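Local coordinates for peroxiredoxin 6 (Arenicola marina, PDB 2V2G), which probably reduces hydrogen peroxide and organic hydroperoxides to water and alcohols as a thiol-specific peroxidase, at residues P38-P43 / A68-N73. The protein carries 1 engineered substitution. Sequence-based numbering, arbitrary orientation.
Sequences PRDFTP and ALSCDN. With BEZ (benzoic acid), chain E.
Arg39 swings its CG away from its backbone N (chi1 -157°) and bends at chi2 (81°), which carries NE back to the carboxylate of Asp72. Asp72 places its own CG beside its backbone N and opposite its carbonyl carbon, which sets the carboxylate against Arg39 and Asp40. The two flat groups, guanidinium and Asp72 carboxylate, are nearly coplanar. Arg39 NE donates to Asp72 OD1 at 3.0 Å, on the syn lone pair, in a salt bridge. A water also donates to Asp72 OD1 and is weakly bound by Arg39 NH2. The other oxygen takes a backbone bond: Asp40 N reaches Asp72 OD2 at 2.9 Å, coming from above the carboxylate plane at an N-H...O angle of 165°. One carboxylate thus holds the side chain of Arg39 and the backbone N of Asp40. The Asp40 side chain runs past that of Asp72 in the opposite direction, leaving Asp40 OD1 3.3 Å from Asp72 OD2, two acceptors close together. Ser70 OG faces both, 3.1 Å from Asp40 OD1 and 2.9 Å from Asp72 OD2, with one proton for either. His37 NE2 bonds Asp40 OD1, which probably eases the closeness of the two carboxylates. Ser70 OG is also bonded to His77 NE2. A second water donates to Pro38 O at 2.7 Å and accepts from Cys71 N. With an alanine at Asp72, Arg39 NE and Asp40 N would probably lose their shared carboxylate, and the guanidinium would be free to turn. At the far end of the loop, Thr42 OG1 is 2.9 Å from O2 of the bound benzoic acid. Ser45, the engineered replacement for the predicted peroxidatic cysteine, follows in helix 43-54. The contact ties the loop after strand 31-36 to the end of neighbouring parallel strand 64-70, beside the peroxidatic site of the thioredoxin-fold peroxiredoxin domain.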
# COMPACT_ATOMS: atom_id res chain seq x y z
N PRO A 38 -7.42 -8.84 -11.00
CA PRO A 38 -7.73 -10.29 -11.05
C PRO A 38 -8.21 -10.85 -12.38
O PRO A 38 -7.70 -11.87 -12.83
CB PRO A 38 -8.76 -10.48 -9.92
CG PRO A 38 -8.58 -9.28 -9.06
CD PRO A 38 -8.19 -8.15 -9.94
N ARG A 39 -9.13 -10.15 -13.06
CA ARG A 39 -9.77 -10.70 -14.23
C ARG A 39 -10.32 -9.55 -15.07
O ARG A 39 -10.88 -8.62 -14.54
CB ARG A 39 -10.94 -11.65 -13.81
CG ARG A 39 -11.30 -12.63 -14.85
CD ARG A 39 -10.33 -13.73 -14.74
NE ARG A 39 -10.43 -14.71 -15.80
CZ ARG A 39 -11.25 -15.76 -15.76
NH1 ARG A 39 -12.09 -15.95 -14.73
NH2 ARG A 39 -11.25 -16.62 -16.78
N ASP A 40 -10.17 -9.67 -16.38
CA ASP A 40 -10.86 -8.79 -17.34
C ASP A 40 -12.34 -8.99 -17.23
O ASP A 40 -12.79 -10.05 -16.78
CB ASP A 40 -10.40 -9.04 -18.79
CG ASP A 40 -8.94 -8.76 -19.00
OD1 ASP A 40 -8.21 -8.41 -18.02
OD2 ASP A 40 -8.51 -8.95 -20.18
N PHE A 41 -13.11 -7.99 -17.67
CA PHE A 41 -14.57 -8.09 -17.67
C PHE A 41 -15.13 -8.30 -16.24
O PHE A 41 -16.08 -9.10 -16.05
CB PHE A 41 -15.13 -9.18 -18.63
CG PHE A 41 -14.64 -9.11 -20.08
CD1 PHE A 41 -15.06 -8.11 -20.96
CD2 PHE A 41 -13.77 -10.08 -20.57
CE1 PHE A 41 -14.62 -8.06 -22.27
CE2 PHE A 41 -13.33 -10.03 -21.89
CZ PHE A 41 -13.77 -9.02 -22.75
N THR A 42 -14.51 -7.65 -15.28
CA THR A 42 -15.05 -7.59 -13.93
C THR A 42 -15.13 -6.13 -13.49
O THR A 42 -14.35 -5.28 -13.99
CB THR A 42 -14.24 -8.45 -12.98
OG1 THR A 42 -12.91 -7.91 -12.93
CG2 THR A 42 -14.26 -9.90 -13.43
N PRO A 43 -16.11 -5.83 -12.60
CA PRO A 43 -16.55 -4.42 -12.39
C PRO A 43 -15.53 -3.52 -11.70
O PRO A 43 -15.22 -2.43 -12.18
CB PRO A 43 -17.87 -4.56 -11.61
CG PRO A 43 -17.81 -5.92 -10.99
CD PRO A 43 -17.03 -6.79 -11.95
N ALA A 68 -0.30 -2.38 -17.01
CA ALA A 68 -1.26 -3.26 -16.32
C ALA A 68 -0.96 -4.74 -16.59
O ALA A 68 -0.18 -5.06 -17.46
CB ALA A 68 -2.66 -2.89 -16.72
N LEU A 69 -1.60 -5.62 -15.82
CA LEU A 69 -1.35 -7.06 -15.82
C LEU A 69 -2.51 -7.82 -15.25
O LEU A 69 -3.02 -7.48 -14.19
CB LEU A 69 -0.14 -7.39 -15.02
CG LEU A 69 0.29 -8.86 -15.05
CD1 LEU A 69 1.81 -8.91 -14.98
CD2 LEU A 69 -0.43 -9.72 -13.96
N SER A 70 -2.97 -8.81 -15.98
CA SER A 70 -3.75 -9.90 -15.40
C SER A 70 -3.37 -11.24 -16.08
O SER A 70 -2.59 -11.30 -17.04
CB SER A 70 -5.26 -9.64 -15.54
OG SER A 70 -5.77 -10.02 -16.85
N CYS A 71 -3.94 -12.31 -15.59
CA CYS A 71 -3.62 -13.64 -16.18
C CYS A 71 -4.46 -13.95 -17.43
O CYS A 71 -4.35 -15.01 -18.00
CB CYS A 71 -3.67 -14.80 -15.18
SG CYS A 71 -2.63 -14.53 -13.69
N ASP A 72 -5.28 -13.01 -17.86
CA ASP A 72 -6.06 -13.22 -19.08
C ASP A 72 -5.21 -13.08 -20.35
O ASP A 72 -4.09 -12.59 -20.31
CB ASP A 72 -7.21 -12.21 -19.12
CG ASP A 72 -8.20 -12.42 -17.99
OD1 ASP A 72 -8.95 -13.43 -18.05
OD2 ASP A 72 -8.17 -11.60 -17.03
N ASN A 73 -5.77 -13.48 -21.49
CA ASN A 73 -5.08 -13.41 -22.75
C ASN A 73 -5.18 -12.03 -23.42
O ASN A 73 -6.01 -11.19 -23.06
CB ASN A 73 -5.48 -14.57 -23.70
CG ASN A 73 -6.92 -14.50 -24.20
OD1 ASN A 73 -7.46 -13.42 -24.40
ND2 ASN A 73 -7.52 -15.64 -24.42
C BEZ E . -14.07 -7.07 -9.61
O1 BEZ E . -15.26 -6.64 -9.28
O2 BEZ E . -13.15 -6.51 -10.35
C1 BEZ E . -13.85 -8.43 -9.05
C2 BEZ E . -12.93 -9.28 -9.64
C3 BEZ E . -12.76 -10.53 -9.13
C4 BEZ E . -13.55 -10.96 -8.06
C5 BEZ E . -14.47 -10.10 -7.43
C6 BEZ E . -14.63 -8.82 -7.95
O HOH W 1 -4.99 -12.08 -12.86
O HOH W 2 -8.92 -16.20 -19.14